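Local coordinates for cytoplasmic protein (PDB 7LPO), which probably hydrolyses steryl beta-glucosides, as a fungal sterylglucosidase of glycoside hydrolase family 5, at residues 190-195 against 579-584; 441-446 against 513-518; 680-685 against 713-718. All coordinates share one frame; numbering follows the deposited sequence.

Interaction 1 of 3, residues 190-195 against 579-584; sequences KPQDFP and HEWGDN
Two long loops on what is, by topology, the C-terminal side of the TIM barrel meet where the indole of W581 abuts P191 and Q192. W581 lies in the loop that leaves strand 567-570. P191 and Q192 belong to a short 3-10 turn, residues 191-193, between helix 159-163 and helix 206-221. The six-membered ring of the indole does the touching. Its CH2 lies 4.2 Å from CG of the P191 ring, which approaches obliquely. Its CZ3 is 4.2 Å from the backbone N of Q192, which sits at the ring edge, near the plane. The amide oxygen OE1 of Q192 comes to 4.4 Å from CH2 of W581. With CG anti to the carbonyl carbon (chi1 -61°), the W581 side chain carries its far rim over to the other loop, although the CA atoms of Q192 and W581 stay 8.2 Å apart. The contact is purely van der Waals, light and near the surface. In family 5 barrels, loops at these C-terminal strand ends surround the active-site cleft. Here one loop leaves strand 567-570, and the other comes after strand 137-143 and the short helix 159-163. The indole is also held from its own side. CG of E580 lies 3.6 Å above one face, toward the rim, and H56 stacks on the W581 ring. P191 packs on H56 too, so one histidine touches both partners. Within 190-195 the turn is closed by the backbone bond from F194 N to P191 O (2.9 Å). A salt bridge from K190 NZ to D193 OD2 (2.9 Å) spans it, the ammonium meeting the carboxylate from above its plane. H180 takes part as well: its NE2 bonds to P191 O and its ring stacks on F194.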
loop_
_atom_site.group_PDB
_atom_site.type_symbol
_atom_site.label_atom_id
_atom_site.label_comp_id
_atom_site.label_asym_id
_atom_site.label_seq_id
_atom_site.Cartn_x
_atom_site.Cartn_y
_atom_site.Cartn_z
ATOM N N LYS A 190 -19.231 4.499 19.102
ATOM C CA LYS A 190 -19.529 3.077 18.931
ATOM C C LYS A 190 -18.605 2.536 17.854
ATOM O O LYS A 190 -19.053 2.197 16.753
ATOM C CB LYS A 190 -20.987 2.841 18.541
ATOM C CG LYS A 190 -21.987 2.972 19.651
ATOM C CD LYS A 190 -23.394 3.134 19.060
ATOM C CE LYS A 190 -24.373 2.096 19.608
ATOM N NZ LYS A 190 -24.313 0.779 18.899
ATOM N N PRO A 191 -17.304 2.444 18.132
ATOM C CA PRO A 191 -16.363 2.041 17.068
ATOM C C PRO A 191 -16.735 0.737 16.389
ATOM O O PRO A 191 -16.511 0.598 15.180
ATOM C CB PRO A 191 -15.017 1.931 17.800
ATOM C CG PRO A 191 -15.371 1.853 19.267
ATOM C CD PRO A 191 -16.632 2.658 19.425
ATOM N N GLN A 192 -17.309 -0.220 17.125
ATOM C CA GLN A 192 -17.694 -1.494 16.532
ATOM C C GLN A 192 -18.733 -1.332 15.427
ATOM O O GLN A 192 -18.888 -2.242 14.608
ATOM C CB GLN A 192 -18.207 -2.444 17.622
ATOM C CG GLN A 192 -19.489 -1.998 18.345
ATOM C CD GLN A 192 -19.269 -0.858 19.337
ATOM O OE1 GLN A 192 -18.156 -0.624 19.811
ATOM N NE2 GLN A 192 -20.340 -0.139 19.645
ATOM N N ASP A 193 -19.417 -0.188 15.360
ATOM C CA ASP A 193 -20.395 0.084 14.313
ATOM C C ASP A 193 -19.805 0.814 13.111
ATOM O O ASP A 193 -20.555 1.173 12.199
ATOM C CB ASP A 193 -21.550 0.929 14.865
ATOM C CG ASP A 193 -22.571 0.109 15.645
ATOM O OD1 ASP A 193 -22.403 -1.126 15.768
ATOM O OD2 ASP A 193 -23.549 0.710 16.140
ATOM N N PHE A 194 -18.506 1.074 13.098
ATOM C CA PHE A 194 -17.867 1.815 12.009
ATOM C C PHE A 194 -18.131 1.116 10.676
ATOM O O PHE A 194 -17.751 -0.053 10.518
ATOM C CB PHE A 194 -16.368 1.909 12.293
ATOM C CG PHE A 194 -15.670 3.040 11.595
ATOM C CD1 PHE A 194 -16.249 4.287 11.497
ATOM C CD2 PHE A 194 -14.413 2.852 11.051
ATOM C CE1 PHE A 194 -15.599 5.319 10.851
ATOM C CE2 PHE A 194 -13.751 3.883 10.416
ATOM C CZ PHE A 194 -14.346 5.114 10.309
ATOM N N PRO A 195 -18.793 1.763 9.715
ATOM C CA PRO A 195 -19.144 1.058 8.473
ATOM C C PRO A 195 -17.910 0.569 7.727
ATOM O O PRO A 195 -16.866 1.225 7.696
ATOM C CB PRO A 195 -19.917 2.110 7.662
ATOM C CG PRO A 195 -20.417 3.086 8.665
ATOM C CD PRO A 195 -19.387 3.111 9.776
ATOM N N HIS A 579 -9.344 -11.260 16.253
ATOM C CA HIS A 579 -10.643 -11.417 15.596
ATOM C C HIS A 579 -11.574 -10.249 15.900
ATOM O O HIS A 579 -12.338 -9.809 15.035
ATOM C CB HIS A 579 -11.312 -12.720 16.031
ATOM C CG HIS A 579 -10.642 -13.945 15.509
ATOM N ND1 HIS A 579 -11.002 -15.214 15.905
ATOM C CD2 HIS A 579 -9.630 -14.093 14.624
ATOM C CE1 HIS A 579 -10.225 -16.092 15.297
ATOM N NE2 HIS A 579 -9.393 -15.439 14.505
ATOM N N GLU A 580 -11.559 -9.758 17.135
ATOM C CA GLU A 580 -12.520 -8.734 17.530
ATOM C C GLU A 580 -12.283 -7.428 16.778
ATOM O O GLU A 580 -13.229 -6.811 16.277
ATOM C CB GLU A 580 -12.438 -8.506 19.037
ATOM C CG GLU A 580 -13.453 -7.506 19.554
ATOM C CD GLU A 580 -13.391 -7.339 21.057
ATOM O OE1 GLU A 580 -12.506 -7.948 21.699
ATOM O OE2 GLU A 580 -14.233 -6.594 21.591
ATOM N N TRP A 581 -11.030 -6.982 16.692
ATOM C CA TRP A 581 -10.722 -5.692 16.083
ATOM C C TRP A 581 -9.906 -5.804 14.801
ATOM O O TRP A 581 -9.487 -4.777 14.251
ATOM C CB TRP A 581 -9.990 -4.802 17.090
ATOM C CG TRP A 581 -10.798 -4.531 18.293
ATOM C CD1 TRP A 581 -10.629 -5.075 19.529
ATOM C CD2 TRP A 581 -11.924 -3.656 18.389
ATOM N NE1 TRP A 581 -11.572 -4.589 20.387
ATOM C CE2 TRP A 581 -12.379 -3.712 19.716
ATOM C CE3 TRP A 581 -12.588 -2.826 17.483
ATOM C CZ2 TRP A 581 -13.467 -2.972 20.163
ATOM C CZ3 TRP A 581 -13.659 -2.097 17.921
ATOM C CH2 TRP A 581 -14.100 -2.181 19.250
ATOM N N GLY A 582 -9.673 -7.015 14.310
ATOM C CA GLY A 582 -8.937 -7.167 13.069
ATOM C C GLY A 582 -7.511 -6.672 13.211
ATOM O O GLY A 582 -6.835 -6.922 14.221
ATOM N N ASP A 583 -7.052 -5.933 12.186
ATOM C CA ASP A 583 -5.721 -5.345 12.185
ATOM C C ASP A 583 -5.617 -4.127 13.132
ATOM O O ASP A 583 -4.561 -3.495 13.115
ATOM C CB ASP A 583 -5.313 -4.913 10.770
ATOM C CG ASP A 583 -5.192 -6.082 9.788
ATOM O OD1 ASP A 583 -5.103 -7.259 10.213
ATOM O OD2 ASP A 583 -5.182 -5.807 8.568
ATOM N N ASN A 584 -6.675 -3.822 13.889
ATOM C CA ASN A 584 -6.701 -2.694 14.819
ATOM C C ASN A 584 -6.655 -1.364 14.079
ATOM O O ASN A 584 -6.063 -0.394 14.563
ATOM C CB ASN A 584 -5.556 -2.768 15.831
ATOM C CG ASN A 584 -5.616 -4.009 16.679
ATOM O OD1 ASN A 584 -6.563 -4.199 17.433
ATOM N ND2 ASN A 584 -4.616 -4.876 16.546
#

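Interaction 2 of 3, residues 441-446 against 513-518; sequences SFLKGR and GNYPTL
Y515 turns CG anti to its carbonyl carbon (chi1 -73°), and this sends the phenol toward the turn at 443-446. L443 has the same kind of first torsion (chi1 -66°), and its extended second torsion brings CD1 beside the ring. The two side chains cross at a slant, with L443 CD1 4.0 Å from Y515 CE2. L443 CB lies 3.7 Å from the hydroxyl OH of Y515. The phenol end fits against the backbone of G445, whose CA is 3.3 Å from Y515 OH and lies at the ring edge, in the ring plane. G445 N gives a weak, bent hydrogen bond to Y515 OH (3.3 Å, 121° at the hydrogen). The stronger partner of that hydroxyl is E440 OE1, and E440 OE2 takes G445 N, so one carboxylate serves both groups. L443 to R446 form a type I' beta turn, closed by R446 N to L443 O (3.2 Å). This turn leads from helix 440-443 into strand 447-449, and Y515 precedes strand 518-522. The contact therefore lies at the N-terminal ends of two TIM-barrel strands. R446 N meets the ring edge at Y515 CE1, 3.8 Å away, while its guanidinium side chain bonds elsewhere, to E422 O and I21 O.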
loop_
_atom_site.group_PDB
_atom_site.type_symbol
_atom_site.label_atom_id
_atom_site.label_comp_id
_atom_site.label_asym_id
_atom_site.label_seq_id
_atom_site.Cartn_x
_atom_site.Cartn_y
_atom_site.Cartn_z
ATOM N N SER A 441 16.843 11.433 -16.617
ATOM C CA SER A 441 17.815 12.153 -15.801
ATOM C C SER A 441 17.578 11.931 -14.313
ATOM O O SER A 441 18.478 12.187 -13.508
ATOM C CB SER A 441 17.778 13.657 -16.110
ATOM O OG SER A 441 16.452 14.149 -16.198
ATOM N N PHE A 442 16.386 11.471 -13.929
ATOM C CA PHE A 442 16.086 11.113 -12.546
ATOM C C PHE A 442 15.942 9.612 -12.339
ATOM O O PHE A 442 16.314 9.104 -11.282
ATOM C CB PHE A 442 14.795 11.804 -12.082
ATOM C CG PHE A 442 14.944 13.277 -11.853
ATOM C CD1 PHE A 442 15.147 14.138 -12.915
ATOM C CD2 PHE A 442 14.871 13.805 -10.572
ATOM C CE1 PHE A 442 15.287 15.497 -12.704
ATOM C CE2 PHE A 442 15.011 15.158 -10.353
ATOM C CZ PHE A 442 15.221 16.008 -11.416
ATOM N N LEU A 443 15.398 8.892 -13.317
ATOM C CA LEU A 443 15.301 7.441 -13.195
ATOM C C LEU A 443 16.680 6.793 -13.252
ATOM O O LEU A 443 17.019 5.954 -12.408
ATOM C CB LEU A 443 14.409 6.889 -14.299
ATOM C CG LEU A 443 12.933 7.275 -14.258
ATOM C CD1 LEU A 443 12.209 6.676 -15.447
ATOM C CD2 LEU A 443 12.313 6.820 -12.960
ATOM N N LYS A 444 17.476 7.160 -14.264
ATOM C CA LYS A 444 18.862 6.721 -14.401
ATOM C C LYS A 444 18.971 5.199 -14.418
ATOM O O LYS A 444 19.883 4.623 -13.827
ATOM C CB LYS A 444 19.732 7.310 -13.291
ATOM C CG LYS A 444 19.937 8.819 -13.371
ATOM C CD LYS A 444 21.008 9.291 -12.366
ATOM C CE LYS A 444 21.241 10.797 -12.456
ATOM N NZ LYS A 444 22.111 11.315 -11.358
ATOM N N GLY A 445 18.028 4.546 -15.094
ATOM C CA GLY A 445 18.090 3.111 -15.284
ATOM C C GLY A 445 17.978 2.290 -14.024
ATOM O O GLY A 445 18.453 1.152 -13.986
ATOM N N ARG A 446 17.343 2.822 -12.989
ATOM C CA ARG A 446 17.262 2.086 -11.730
ATOM C C ARG A 446 15.917 2.410 -11.075
ATOM O O ARG A 446 15.830 3.179 -10.112
ATOM C CB ARG A 446 18.432 2.427 -10.810
ATOM C CG ARG A 446 18.568 1.485 -9.642
ATOM C CD ARG A 446 20.031 1.179 -9.326
ATOM N NE ARG A 446 20.108 0.298 -8.164
ATOM C CZ ARG A 446 19.887 -1.011 -8.218
ATOM N NH1 ARG A 446 19.608 -1.576 -9.386
ATOM N NH2 ARG A 446 19.950 -1.746 -7.116
ATOM N N GLY A 513 9.168 2.712 -19.315
ATOM C CA GLY A 513 10.223 2.095 -20.080
ATOM C C GLY A 513 10.351 0.627 -19.734
ATOM O O GLY A 513 9.422 0.003 -19.208
ATOM N N ASN A 514 11.521 0.065 -20.041
ATOM C CA ASN A 514 11.775 -1.352 -19.792
ATOM C C ASN A 514 12.295 -1.505 -18.368
ATOM O O ASN A 514 13.496 -1.550 -18.094
ATOM C CB ASN A 514 12.727 -1.911 -20.834
ATOM C CG ASN A 514 12.006 -2.303 -22.105
ATOM O OD1 ASN A 514 11.581 -3.451 -22.268
ATOM N ND2 ASN A 514 11.845 -1.343 -23.008
ATOM N N TYR A 515 11.349 -1.567 -17.447
ATOM C CA TYR A 515 11.596 -1.637 -16.019
ATOM C C TYR A 515 10.724 -2.730 -15.434
ATOM O O TYR A 515 9.706 -3.107 -16.023
ATOM C CB TYR A 515 11.268 -0.306 -15.335
ATOM C CG TYR A 515 12.260 0.790 -15.599
ATOM C CD1 TYR A 515 13.531 0.745 -15.043
ATOM C CD2 TYR A 515 11.925 1.882 -16.389
ATOM C CE1 TYR A 515 14.442 1.754 -15.264
ATOM C CE2 TYR A 515 12.836 2.895 -16.629
ATOM C CZ TYR A 515 14.092 2.821 -16.059
ATOM O OH TYR A 515 15.004 3.818 -16.278
ATOM N N PRO A 516 11.080 -3.243 -14.265
ATOM C CA PRO A 516 10.219 -4.233 -13.608
ATOM C C PRO A 516 8.949 -3.595 -13.069
ATOM O O PRO A 516 8.833 -2.376 -12.937
ATOM C CB PRO A 516 11.087 -4.781 -12.470
ATOM C CG PRO A 516 12.493 -4.287 -12.758
ATOM C CD PRO A 516 12.330 -3.009 -13.531
ATOM N N THR A 517 7.982 -4.454 -12.767
ATOM C CA THR A 517 6.763 -4.074 -12.073
ATOM C C THR A 517 6.641 -4.906 -10.802
ATOM O O THR A 517 6.908 -6.113 -10.813
ATOM C CB THR A 517 5.522 -4.285 -12.940
ATOM O OG1 THR A 517 5.663 -3.585 -14.181
ATOM C CG2 THR A 517 4.279 -3.784 -12.202
ATOM N N LEU A 518 6.232 -4.264 -9.708
ATOM C CA LEU A 518 6.015 -4.955 -8.446
ATOM C C LEU A 518 4.712 -4.447 -7.863
ATOM O O LEU A 518 4.525 -3.236 -7.729
ATOM C CB LEU A 518 7.181 -4.718 -7.492
ATOM C CG LEU A 518 7.200 -5.422 -6.137
ATOM C CD1 LEU A 518 8.615 -5.435 -5.566
ATOM C CD2 LEU A 518 6.267 -4.735 -5.177
#

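Interaction 3 of 3, residues 680-685 against 713-718; sequences IDFDIT and FVHYAA
This is a buried aromatic contact in the C-terminal domain, where F682 meets H715 and Y716. F682 ends strand 676-682, an outer strand of a four-stranded antiparallel sheet. H715 and Y716 lie on the short helix 713-716 that follows strand 707-710. F682 and H715 form a T-shaped pair, with ring planes at 76° and centroids 4.7 Å apart. F682 is the edge: its CZ stands over the centre of the imidazole, 3.5 Å from H715 CE1. With chi1 at 173°, F682 extends its ring away from its own N and at the helix. The other face of the imidazole is backed by CG1 of V714, toward the rim. The Y716 and F682 side chains run alongside each other, heading opposite ways. The OH of Y716 comes to F682 CE1 at 3.4 Å, near the plane of the phenyl ring, and is hydrogen-bonded to T687 O. I684 CG1 lies obliquely to the imidazole, 4.1 Å from H715 CE1, and the same side chain packs on helix 547-559. A water links the segments. It donates to I684 O (2.8 Å) and sits in the imidazole plane, 2.8 Å from H715 ND1. NE2 of H715 has weak hydrogen bonds to A663 O and C666 O. Two carbonyl acceptors, though weak, are consistent with a proton on NE2. The C-H edge of F682 points at the pi face of the imidazole, a favourable edge-to-face arrangement.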
loop_
_atom_site.group_PDB
_atom_site.type_symbol
_atom_site.label_atom_id
_atom_site.label_comp_id
_atom_site.label_asym_id
_atom_site.label_seq_id
_atom_site.Cartn_x
_atom_site.Cartn_y
_atom_site.Cartn_z
ATOM N N ILE A 680 3.372 -19.003 -15.342
ATOM C CA ILE A 680 3.251 -19.764 -14.103
ATOM C C ILE A 680 1.798 -20.156 -13.907
ATOM O O ILE A 680 0.902 -19.318 -14.050
ATOM C CB ILE A 680 3.727 -18.972 -12.877
ATOM C CG1 ILE A 680 5.222 -18.697 -12.948
ATOM C CG2 ILE A 680 3.389 -19.743 -11.606
ATOM C CD1 ILE A 680 5.636 -17.532 -12.081
ATOM N N ASP A 681 1.571 -21.418 -13.542
ATOM C CA ASP A 681 0.237 -21.923 -13.248
ATOM C C ASP A 681 0.321 -22.806 -12.015
ATOM O O ASP A 681 1.172 -23.697 -11.938
ATOM C CB ASP A 681 -0.338 -22.722 -14.424
ATOM C CG ASP A 681 -0.719 -21.844 -15.606
ATOM O OD1 ASP A 681 -1.599 -20.965 -15.457
ATOM O OD2 ASP A 681 -0.150 -22.044 -16.696
ATOM N N PHE A 682 -0.567 -22.573 -11.058
ATOM C CA PHE A 682 -0.602 -23.370 -9.843
ATOM C C PHE A 682 -2.053 -23.643 -9.495
ATOM O O PHE A 682 -2.874 -22.720 -9.492
ATOM C CB PHE A 682 0.094 -22.654 -8.685
ATOM C CG PHE A 682 -0.061 -23.353 -7.364
ATOM C CD1 PHE A 682 0.509 -24.594 -7.153
ATOM C CD2 PHE A 682 -0.777 -22.768 -6.339
ATOM C CE1 PHE A 682 0.382 -25.236 -5.941
ATOM C CE2 PHE A 682 -0.914 -23.405 -5.123
ATOM C CZ PHE A 682 -0.336 -24.641 -4.923
ATOM N N ASP A 683 -2.354 -24.900 -9.190
ATOM C CA ASP A 683 -3.692 -25.341 -8.827
ATOM C C ASP A 683 -3.641 -25.960 -7.435
ATOM O O ASP A 683 -2.966 -26.973 -7.222
ATOM C CB ASP A 683 -4.221 -26.334 -9.857
ATOM C CG ASP A 683 -5.604 -26.833 -9.525
ATOM O OD1 ASP A 683 -6.543 -26.005 -9.488
ATOM O OD2 ASP A 683 -5.747 -28.054 -9.307
ATOM N N ILE A 684 -4.372 -25.363 -6.495
ATOM C CA ILE A 684 -4.328 -25.833 -5.112
ATOM C C ILE A 684 -4.840 -27.266 -5.009
ATOM O O ILE A 684 -4.240 -28.109 -4.335
ATOM C CB ILE A 684 -5.135 -24.899 -4.196
ATOM C CG1 ILE A 684 -4.417 -23.567 -4.001
ATOM C CG2 ILE A 684 -5.372 -25.584 -2.849
ATOM C CD1 ILE A 684 -5.292 -22.502 -3.308
ATOM N N THR A 685 -5.970 -27.560 -5.656
ATOM C CA THR A 685 -6.634 -28.842 -5.435
ATOM C C THR A 685 -5.761 -30.010 -5.890
ATOM O O THR A 685 -5.607 -31.004 -5.172
ATOM C CB THR A 685 -7.982 -28.855 -6.156
ATOM O OG1 THR A 685 -8.747 -27.714 -5.753
ATOM C CG2 THR A 685 -8.766 -30.122 -5.827
ATOM N N PHE A 713 6.401 -26.778 1.622
ATOM C CA PHE A 713 5.905 -27.889 2.425
ATOM C C PHE A 713 4.394 -27.831 2.578
ATOM O O PHE A 713 3.737 -28.870 2.699
ATOM C CB PHE A 713 6.531 -27.864 3.829
ATOM C CG PHE A 713 7.985 -28.218 3.870
ATOM C CD1 PHE A 713 8.507 -29.203 3.051
ATOM C CD2 PHE A 713 8.829 -27.573 4.752
ATOM C CE1 PHE A 713 9.848 -29.532 3.105
ATOM C CE2 PHE A 713 10.163 -27.886 4.811
ATOM C CZ PHE A 713 10.677 -28.872 3.984
ATOM N N VAL A 714 3.837 -26.619 2.626
ATOM C CA VAL A 714 2.398 -26.431 2.790
ATOM C C VAL A 714 1.615 -27.248 1.772
ATOM O O VAL A 714 0.531 -27.762 2.074
ATOM C CB VAL A 714 2.057 -24.930 2.690
ATOM C CG1 VAL A 714 0.624 -24.734 2.288
ATOM C CG2 VAL A 714 2.357 -24.231 3.991
ATOM N N HIS A 715 2.134 -27.366 0.545
ATOM C CA HIS A 715 1.453 -28.098 -0.512
ATOM C C HIS A 715 2.101 -29.425 -0.876
ATOM O O HIS A 715 1.415 -30.298 -1.423
ATOM C CB HIS A 715 1.389 -27.257 -1.799
ATOM C CG HIS A 715 0.513 -26.054 -1.690
ATOM N ND1 HIS A 715 -0.862 -26.131 -1.730
ATOM C CD2 HIS A 715 0.814 -24.746 -1.518
ATOM C CE1 HIS A 715 -1.371 -24.920 -1.600
ATOM N NE2 HIS A 715 -0.375 -24.062 -1.466
ATOM N N TYR A 716 3.396 -29.590 -0.628
ATOM C CA TYR A 716 4.158 -30.680 -1.218
ATOM C C TYR A 716 4.852 -31.567 -0.189
ATOM O O TYR A 716 5.566 -32.498 -0.574
ATOM C CB TYR A 716 5.192 -30.108 -2.196
ATOM C CG TYR A 716 4.584 -29.388 -3.390
ATOM C CD1 TYR A 716 3.859 -30.081 -4.349
ATOM C CD2 TYR A 716 4.738 -28.022 -3.555
ATOM C CE1 TYR A 716 3.304 -29.433 -5.439
ATOM C CE2 TYR A 716 4.194 -27.364 -4.651
ATOM C CZ TYR A 716 3.473 -28.074 -5.586
ATOM O OH TYR A 716 2.926 -27.428 -6.669
ATOM N N ALA A 717 4.662 -31.320 1.100
ATOM C CA ALA A 717 5.292 -32.165 2.101
ATOM C C ALA A 717 4.710 -33.577 2.060
ATOM O O ALA A 717 3.555 -33.793 1.676
ATOM C CB ALA A 717 5.106 -31.569 3.497
ATOM N N ALA A 718 5.531 -34.549 2.457
ATOM C CA ALA A 718 5.032 -35.910 2.612
ATOM C C ALA A 718 3.925 -35.965 3.657
ATOM O O ALA A 718 2.882 -36.590 3.440
ATOM C CB ALA A 718 6.175 -36.850 2.996
HETATM O O HOH W 1 -2.772 -28.203 -1.968
#

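The three contacts are separate and none touches another. Interactions 1 and 2 both belong to the TIM barrel but lie on opposite sides of the chain's centre, with their own centres about 40 Å apart. Interaction 1 joins loops at the C-terminal strand ends, where family 5 enzymes have their active site. Interaction 2 is at the N-terminal ends, so presumably away from that cleft, and its segments fall in sequence between those of interaction 1. Interaction 3 follows later in the chain, in the C-terminal domain. Its centre is about 34 Å from each of the others. Its nearest atoms are about 12 Å from interaction 2 and about 18 Å from interaction 1.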